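Local coordinates for protein lysyl-trna-dependent l-ysyl-phosphatidylgycerol synthase (Bacillus licheniformis, PDB 4V36) that transfers lysine from lysyl-tRNA to phosphatidylglycerol, making lysyl-phosphatidylglycerol, a membrane lipid linked to bacterial resistance, at residues Lys8-Glu13 against Arg41-Ser46; Lys18-Leu23 against Leu34-Asp39; Ala50-Ala55 against Leu76-Phe81. One frame throughout, in Å; residues are numbered along the deposited sequence.

Interaction 1 (Lys8-Glu13 against Arg41-Ser46); sequences KEIGEE and RFFYSS
The guanidinium of R41 has the backbone of E12 over one face, the carbonyl O of E12 3.7 Å above the plane and displaced toward the rim, while the carbonyl O of G11 lies at the edge, in the plane. R41 NH2 bonds to that G11 O at 2.9 Å, a weak hydrogen bond. The carbonyl O of I10 stands 29° out of the guanidinium plane and accepts a hydrogen bond from R41 NE at 3.1 Å. G11 has a positive phi of 91°, and at this bend two consecutive carbonyls converge on one arginine. On the remaining nitrogen, R41 NH1 meets E13 OE1 at 3.2 Å in a salt bridge whose hydrogen bond is weak, the carboxylate and guanidinium planes standing 72° apart. The R41 chain is bent at chi3, which folds the head over the E12-E13 peptide, with G11 O left at its edge.

Two aromatic rings turn an edge to the loop: G11 CA lies 4.3 Å from F43 CD1, and E12 OE1 3.3 Å from Y44 CD2, both near the ring plane. E12 runs extended beyond CG and crosses Y44 at about a right angle. The same carboxylate has a stronger partner in the salt bridge from K18, which also forms a cation-pi contact with Y44.

Between the backbones, F42 N donates to E12 O at 2.9 Å; the return bond from E12 N to F42 O is modelled so short that its length is doubtful. E12 and F42 thus form one antiparallel hydrogen-bonded pair. On its other side strand 41-44 is hydrogen-bonded to strand 50-57. The arrangement is a single beta bridge by which the N-terminal loop meets the outermost strand, 41-44, of the chain's mixed sheet, in a domain of the acetyltransferase clan.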
# COMPACT_ATOMS: atom_id res chain seq x y z
N LYS A 8 8.16 10.51 -28.76
CA LYS A 8 7.43 9.52 -27.97
C LYS A 8 7.52 9.85 -26.48
O LYS A 8 8.54 10.33 -26.00
CB LYS A 8 7.98 8.12 -28.24
CG LYS A 8 7.17 7.00 -27.60
CD LYS A 8 7.76 5.64 -27.91
CE LYS A 8 6.93 4.52 -27.30
NZ LYS A 8 7.49 3.18 -27.59
N GLU A 9 6.43 9.58 -25.76
CA GLU A 9 6.38 9.87 -24.33
C GLU A 9 7.26 8.91 -23.54
O GLU A 9 7.45 7.76 -23.92
CB GLU A 9 4.93 9.81 -23.83
CG GLU A 9 4.73 10.42 -22.45
CD GLU A 9 5.18 11.87 -22.39
OE1 GLU A 9 4.86 12.63 -23.33
OE2 GLU A 9 5.85 12.25 -21.41
N ILE A 10 7.80 9.41 -22.43
CA ILE A 10 8.72 8.65 -21.59
C ILE A 10 8.03 7.44 -20.93
O ILE A 10 6.86 7.51 -20.56
CB ILE A 10 9.34 9.55 -20.50
CG1 ILE A 10 10.39 8.79 -19.68
CG2 ILE A 10 8.27 10.15 -19.60
CD1 ILE A 10 11.07 9.64 -18.62
N GLY A 11 8.76 6.34 -20.83
CA GLY A 11 8.26 5.15 -20.15
C GLY A 11 7.54 4.18 -21.06
O GLY A 11 7.33 4.46 -22.24
N GLU A 12 7.16 3.03 -20.51
CA GLU A 12 6.45 2.01 -21.26
C GLU A 12 5.00 1.88 -20.79
O GLU A 12 4.67 2.24 -19.66
CB GLU A 12 7.15 0.65 -21.12
CG GLU A 12 8.59 0.63 -21.57
CD GLU A 12 9.23 -0.74 -21.39
OE1 GLU A 12 8.51 -1.68 -21.01
OE2 GLU A 12 10.45 -0.86 -21.62
N GLU A 13 4.15 1.37 -21.68
CA GLU A 13 2.77 1.05 -21.34
C GLU A 13 2.76 -0.11 -20.34
O GLU A 13 3.55 -1.05 -20.47
CB GLU A 13 1.98 0.68 -22.60
CG GLU A 13 0.47 0.74 -22.46
CD GLU A 13 -0.08 2.16 -22.51
OE1 GLU A 13 0.72 3.10 -22.75
OE2 GLU A 13 -1.30 2.33 -22.33
N ARG A 41 2.71 4.02 -15.55
CA ARG A 41 3.63 3.67 -16.62
C ARG A 41 4.89 3.02 -16.05
O ARG A 41 5.24 3.25 -14.89
CB ARG A 41 4.00 4.90 -17.45
CG ARG A 41 2.81 5.54 -18.16
CD ARG A 41 3.26 6.64 -19.11
NE ARG A 41 4.13 6.13 -20.17
CZ ARG A 41 3.69 5.63 -21.32
NH1 ARG A 41 2.38 5.57 -21.57
NH2 ARG A 41 4.55 5.19 -22.23
N PHE A 42 5.56 2.21 -16.86
CA PHE A 42 6.74 1.49 -16.41
C PHE A 42 8.01 1.98 -17.10
O PHE A 42 7.98 2.35 -18.28
CB PHE A 42 6.57 -0.01 -16.63
CG PHE A 42 5.47 -0.63 -15.82
CD1 PHE A 42 5.05 -0.05 -14.63
CD2 PHE A 42 4.85 -1.80 -16.24
CE1 PHE A 42 4.04 -0.61 -13.89
CE2 PHE A 42 3.84 -2.37 -15.50
CZ PHE A 42 3.43 -1.77 -14.32
N PHE A 43 9.11 1.99 -16.37
CA PHE A 43 10.41 2.33 -16.94
C PHE A 43 11.45 1.28 -16.56
O PHE A 43 11.97 1.30 -15.44
CB PHE A 43 10.86 3.72 -16.47
CG PHE A 43 12.13 4.19 -17.12
CD1 PHE A 43 12.10 4.88 -18.32
CD2 PHE A 43 13.36 3.95 -16.53
CE1 PHE A 43 13.26 5.32 -18.92
CE2 PHE A 43 14.53 4.38 -17.13
CZ PHE A 43 14.48 5.07 -18.32
N TYR A 44 11.73 0.37 -17.48
CA TYR A 44 12.74 -0.65 -17.24
C TYR A 44 14.12 -0.13 -17.59
O TYR A 44 14.29 0.59 -18.57
CB TYR A 44 12.43 -1.91 -18.06
CG TYR A 44 11.20 -2.65 -17.60
CD1 TYR A 44 11.28 -3.64 -16.63
CD2 TYR A 44 9.95 -2.37 -18.14
CE1 TYR A 44 10.16 -4.32 -16.20
CE2 TYR A 44 8.82 -3.05 -17.72
CZ TYR A 44 8.93 -4.03 -16.75
OH TYR A 44 7.81 -4.70 -16.33
N SER A 45 15.11 -0.49 -16.78
CA SER A 45 16.49 -0.08 -17.02
C SER A 45 17.06 -0.83 -18.22
O SER A 45 16.54 -1.88 -18.60
CB SER A 45 17.35 -0.32 -15.78
OG SER A 45 17.32 -1.69 -15.40
N SER A 46 18.11 -0.28 -18.81
CA SER A 46 18.77 -0.92 -19.94
C SER A 46 19.37 -2.26 -19.54
O SER A 46 19.51 -3.17 -20.36
CB SER A 46 19.86 -0.00 -20.51
OG SER A 46 20.81 0.33 -19.52

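Interaction 2 (Lys18-Leu23 against Leu34-Asp39); sequences KLEAFL and LGFLGD
L19 sets CD2 over the centre of the F36 ring, joining helix 16-25 to the 3-10 turn that carries G35 and F36 in this acetyltransferase-clan fold. The methyl is 3.9 Å from the ring centroid and only 9° off the ring normal, a well-centred CH-pi contact. L19 reaches it with CG anti to the backbone N (chi1 176°), leaning toward the turn.

E20 meets the ring quite differently. Its CA lies at the ring edge, in plane, and the chain bends at chi2 to bring the carboxylate back alongside, its plane just 11° from that of the ring. E20 OE1 comes within 3.2 Å of F36 CZ, from an oblique direction. L23, one helical turn beyond L19, approaches from the opposite direction to F36, with CD1 4.0 Å from F36 CE2. The phenyl group is therefore wedged among three residues of one helix face, and H33 and Y190 add further aromatic neighbours from outside the two segments.

G35 lets the helix come close: L19 CD2, the methyl that covers the ring of F36, also rests 3.6 Å from G35 C.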
# COMPACT_ATOMS: atom_id res chain seq x y z
N LYS A 18 4.74 -8.92 -18.62
CA LYS A 18 6.14 -8.55 -18.46
C LYS A 18 6.44 -8.21 -17.00
O LYS A 18 7.51 -8.54 -16.48
CB LYS A 18 6.49 -7.37 -19.36
CG LYS A 18 7.97 -7.00 -19.36
CD LYS A 18 8.25 -5.85 -20.31
CE LYS A 18 9.73 -5.49 -20.32
NZ LYS A 18 10.03 -4.36 -21.25
N LEU A 19 5.49 -7.55 -16.35
CA LEU A 19 5.64 -7.18 -14.94
C LEU A 19 5.69 -8.40 -14.04
O LEU A 19 6.51 -8.48 -13.13
CB LEU A 19 4.50 -6.25 -14.51
CG LEU A 19 4.50 -5.86 -13.03
CD1 LEU A 19 5.78 -5.13 -12.67
CD2 LEU A 19 3.29 -5.01 -12.70
N GLU A 20 4.79 -9.35 -14.29
CA GLU A 20 4.72 -10.57 -13.49
C GLU A 20 6.01 -11.37 -13.60
O GLU A 20 6.51 -11.89 -12.60
CB GLU A 20 3.53 -11.43 -13.93
CG GLU A 20 3.41 -12.74 -13.17
CD GLU A 20 3.26 -12.53 -11.67
OE1 GLU A 20 2.38 -11.74 -11.26
OE2 GLU A 20 4.03 -13.15 -10.90
N ALA A 21 6.54 -11.47 -14.81
CA ALA A 21 7.79 -12.18 -15.05
C ALA A 21 8.95 -11.49 -14.33
O ALA A 21 9.79 -12.15 -13.73
CB ALA A 21 8.07 -12.28 -16.54
N PHE A 22 8.97 -10.17 -14.40
CA PHE A 22 10.04 -9.38 -13.80
C PHE A 22 10.08 -9.52 -12.28
O PHE A 22 11.14 -9.73 -11.69
CB PHE A 22 9.90 -7.91 -14.18
CG PHE A 22 10.91 -7.00 -13.53
CD1 PHE A 22 12.16 -6.82 -14.10
CD2 PHE A 22 10.61 -6.34 -12.35
CE1 PHE A 22 13.09 -5.99 -13.50
CE2 PHE A 22 11.54 -5.51 -11.75
CZ PHE A 22 12.78 -5.33 -12.32
N LEU A 23 8.91 -9.40 -11.65
CA LEU A 23 8.82 -9.37 -10.19
C LEU A 23 9.21 -10.70 -9.54
O LEU A 23 9.56 -10.73 -8.36
CB LEU A 23 7.40 -8.98 -9.76
CG LEU A 23 7.02 -7.53 -10.02
CD1 LEU A 23 5.59 -7.25 -9.57
CD2 LEU A 23 7.99 -6.59 -9.34
N LEU A 34 1.14 -3.07 -6.98
CA LEU A 34 0.19 -2.05 -7.42
C LEU A 34 0.32 -1.75 -8.91
O LEU A 34 -0.51 -1.04 -9.48
CB LEU A 34 0.38 -0.77 -6.61
CG LEU A 34 -0.05 -0.87 -5.14
CD1 LEU A 34 0.22 0.44 -4.42
CD2 LEU A 34 -1.51 -1.26 -5.05
N GLY A 35 1.36 -2.28 -9.54
CA GLY A 35 1.56 -2.11 -10.97
C GLY A 35 0.55 -2.88 -11.80
O GLY A 35 0.41 -2.64 -12.99
N PHE A 36 -0.17 -3.80 -11.16
CA PHE A 36 -1.17 -4.60 -11.85
C PHE A 36 -2.50 -3.87 -11.97
O PHE A 36 -3.46 -4.40 -12.52
CB PHE A 36 -1.37 -5.94 -11.14
CG PHE A 36 -0.18 -6.86 -11.22
CD1 PHE A 36 0.16 -7.46 -12.42
CD2 PHE A 36 0.59 -7.12 -10.10
CE1 PHE A 36 1.26 -8.30 -12.50
CE2 PHE A 36 1.68 -7.96 -10.17
CZ PHE A 36 2.01 -8.56 -11.37
N LEU A 37 -2.55 -2.64 -11.45
CA LEU A 37 -3.74 -1.81 -11.56
C LEU A 37 -3.84 -1.20 -12.95
O LEU A 37 -4.91 -0.79 -13.39
CB LEU A 37 -3.74 -0.71 -10.49
CG LEU A 37 -3.93 -1.16 -9.04
CD1 LEU A 37 -3.81 0.03 -8.09
CD2 LEU A 37 -5.26 -1.86 -8.87
N GLY A 38 -2.70 -1.13 -13.63
CA GLY A 38 -2.64 -0.60 -14.99
C GLY A 38 -2.82 0.90 -15.07
O GLY A 38 -3.18 1.43 -16.13
N ASP A 39 -2.57 1.59 -13.97
CA ASP A 39 -2.74 3.04 -13.93
C ASP A 39 -1.40 3.76 -13.76
O ASP A 39 -1.36 4.95 -13.46
CB ASP A 39 -3.70 3.44 -12.80
CG ASP A 39 -3.17 3.06 -11.43
OD1 ASP A 39 -2.31 2.16 -11.35
OD2 ASP A 39 -3.63 3.65 -10.43

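Interaction 3 (Ala50-Ala55 against Leu76-Phe81); sequences ALIQFA and LVIKEF
I52 points its CB from strand 50-57 toward helix 74-87, and its two branches reach different neighbours. CG2, anti to the backbone N, sits over the centre of the F81 ring, 4.1 Å from the centroid and almost on the ring normal, a CH-pi contact. CG1, anti to the carbonyl carbon, touches V77 CG2 at 3.7 Å. At the tip, CD1 lies 3.7 Å from F81 CB and also meets I78, whose CG1 is 4.4 Å from it. One isoleucine thus spans more than a turn of the helix, from V77 to F81, touching the aromatic residue at both its ring face and its base.

The flanking strand residues on the same face continue the row. A50 CB packs on V77 CG1 at 3.6 Å; this valine methyl occupies the crowded position between backbone N and carbonyl carbon, while its CG2 is the branch that serves I52. At the other end F54, with chi1 at 66°, presents a ring face to the edge of F81. The rings form an edge-to-face pair, centroids 5.0 Å apart and planes at 60°; F81 CE1 hangs over the F54 ring, offset toward its rim. F81 also meets F43 of the neighbouring strand edge-to-face.

No hydrogen bond joins the two segments; the contact is hydrocarbon and aromatic, and every touching residue is buried. The axes approach to 8.4 Å and cross at -48°. L51 and Q53 turn to the other face of the sheet, where helix 16-25 lies. Helix 74-87 is the connection of a beta-alpha-beta crossover between the parallel neighbours 60-69 and 91-97, and here its inner face extends across to strand 50-57, in the helix-on-sheet layering of an acetyltransferase-like alpha/beta fold.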
# COMPACT_ATOMS: atom_id res chain seq x y z
N ALA A 50 16.10 -3.73 -13.22
CA ALA A 50 15.42 -2.79 -12.35
C ALA A 50 14.22 -2.13 -13.04
O ALA A 50 14.17 -2.05 -14.27
CB ALA A 50 16.39 -1.73 -11.86
N LEU A 51 13.27 -1.65 -12.24
CA LEU A 51 12.04 -1.09 -12.78
C LEU A 51 11.51 0.08 -11.95
O LEU A 51 11.46 0.02 -10.72
CB LEU A 51 10.96 -2.17 -12.87
CG LEU A 51 9.55 -1.70 -13.21
CD1 LEU A 51 9.50 -1.10 -14.60
CD2 LEU A 51 8.56 -2.84 -13.08
N ILE A 52 11.11 1.15 -12.63
CA ILE A 52 10.49 2.30 -11.98
C ILE A 52 9.05 2.48 -12.45
O ILE A 52 8.79 2.62 -13.65
CB ILE A 52 11.28 3.60 -12.24
CG1 ILE A 52 12.54 3.63 -11.38
CG2 ILE A 52 10.41 4.82 -11.96
CD1 ILE A 52 13.31 4.93 -11.49
N GLN A 53 8.12 2.45 -11.50
CA GLN A 53 6.71 2.69 -11.81
C GLN A 53 6.36 4.14 -11.47
O GLN A 53 6.76 4.65 -10.43
CB GLN A 53 5.81 1.73 -11.03
CG GLN A 53 6.19 0.27 -11.19
CD GLN A 53 5.27 -0.66 -10.43
OE1 GLN A 53 4.15 -0.29 -10.08
NE2 GLN A 53 5.74 -1.87 -10.16
N PHE A 54 5.60 4.79 -12.35
CA PHE A 54 5.31 6.21 -12.16
C PHE A 54 4.02 6.64 -12.85
O PHE A 54 3.43 5.89 -13.63
CB PHE A 54 6.47 7.06 -12.67
CG PHE A 54 6.69 6.97 -14.16
CD1 PHE A 54 7.40 5.91 -14.70
CD2 PHE A 54 6.18 7.94 -15.00
CE1 PHE A 54 7.59 5.82 -16.07
CE2 PHE A 54 6.38 7.86 -16.37
CZ PHE A 54 7.09 6.80 -16.90
N ALA A 55 3.60 7.87 -12.56
CA ALA A 55 2.46 8.48 -13.22
C ALA A 55 2.80 9.90 -13.63
O ALA A 55 3.58 10.58 -12.95
CB ALA A 55 1.24 8.46 -12.31
N LEU A 76 21.48 2.68 -11.49
CA LEU A 76 21.43 2.77 -12.94
C LEU A 76 20.05 3.21 -13.45
O LEU A 76 19.96 4.10 -14.30
CB LEU A 76 21.79 1.42 -13.57
CG LEU A 76 21.72 1.34 -15.09
CD1 LEU A 76 22.63 2.38 -15.73
CD2 LEU A 76 22.08 -0.05 -15.57
N VAL A 77 19.00 2.60 -12.92
CA VAL A 77 17.64 2.90 -13.38
C VAL A 77 17.21 4.31 -12.97
O VAL A 77 16.50 4.99 -13.71
CB VAL A 77 16.62 1.86 -12.86
CG1 VAL A 77 16.57 1.85 -11.34
CG2 VAL A 77 15.24 2.11 -13.45
N ILE A 78 17.66 4.75 -11.80
CA ILE A 78 17.35 6.09 -11.32
C ILE A 78 18.07 7.12 -12.18
O ILE A 78 17.52 8.16 -12.52
CB ILE A 78 17.74 6.27 -9.84
CG1 ILE A 78 16.88 5.37 -8.95
CG2 ILE A 78 17.59 7.72 -9.41
CD1 ILE A 78 17.26 5.40 -7.49
N LYS A 79 19.31 6.80 -12.54
CA LYS A 79 20.12 7.67 -13.40
C LYS A 79 19.49 7.83 -14.78
O LYS A 79 19.38 8.94 -15.30
CB LYS A 79 21.54 7.12 -13.52
CG LYS A 79 22.48 7.97 -14.36
CD LYS A 79 23.87 7.36 -14.39
CE LYS A 79 24.83 8.21 -15.21
NZ LYS A 79 26.19 7.61 -15.25
N GLU A 80 19.07 6.71 -15.36
CA GLU A 80 18.47 6.71 -16.69
C GLU A 80 17.11 7.40 -16.70
O GLU A 80 16.79 8.16 -17.62
CB GLU A 80 18.33 5.28 -17.22
CG GLU A 80 19.66 4.59 -17.49
CD GLU A 80 19.48 3.14 -17.90
OE1 GLU A 80 18.34 2.63 -17.82
OE2 GLU A 80 20.48 2.51 -18.30
N PHE A 81 16.30 7.13 -15.68
CA PHE A 81 14.96 7.70 -15.58
C PHE A 81 15.02 9.22 -15.43
O PHE A 81 14.29 9.94 -16.10
CB PHE A 81 14.20 7.08 -14.42
CG PHE A 81 12.80 7.60 -14.26
CD1 PHE A 81 11.79 7.17 -15.10
CD2 PHE A 81 12.49 8.52 -13.27
CE1 PHE A 81 10.50 7.64 -14.96
CE2 PHE A 81 11.20 9.00 -13.13
CZ PHE A 81 10.20 8.56 -13.97

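In the fold
The three contacts differ in depth. Interaction 1 is a surface contact made of backbone bonds and charged groups along the edge strand; interactions 2 and 3 are buried and rest mainly on methyl and ring packing, with the E20 carboxylate beside a ring in interaction 2, and have no hydrogen bonds across. Strands 41-44 and 50-57 are sheet neighbours, so interactions 1 and 3 share one sheet and meet directly, for example S46 with E80. Interaction 2 lies on the opposite face from helix 74-87: L19 and F22 of its helix pack on L51. It is nested in the chain loop closed by interaction 1, and F42 joins the two by packing on G35 and L19.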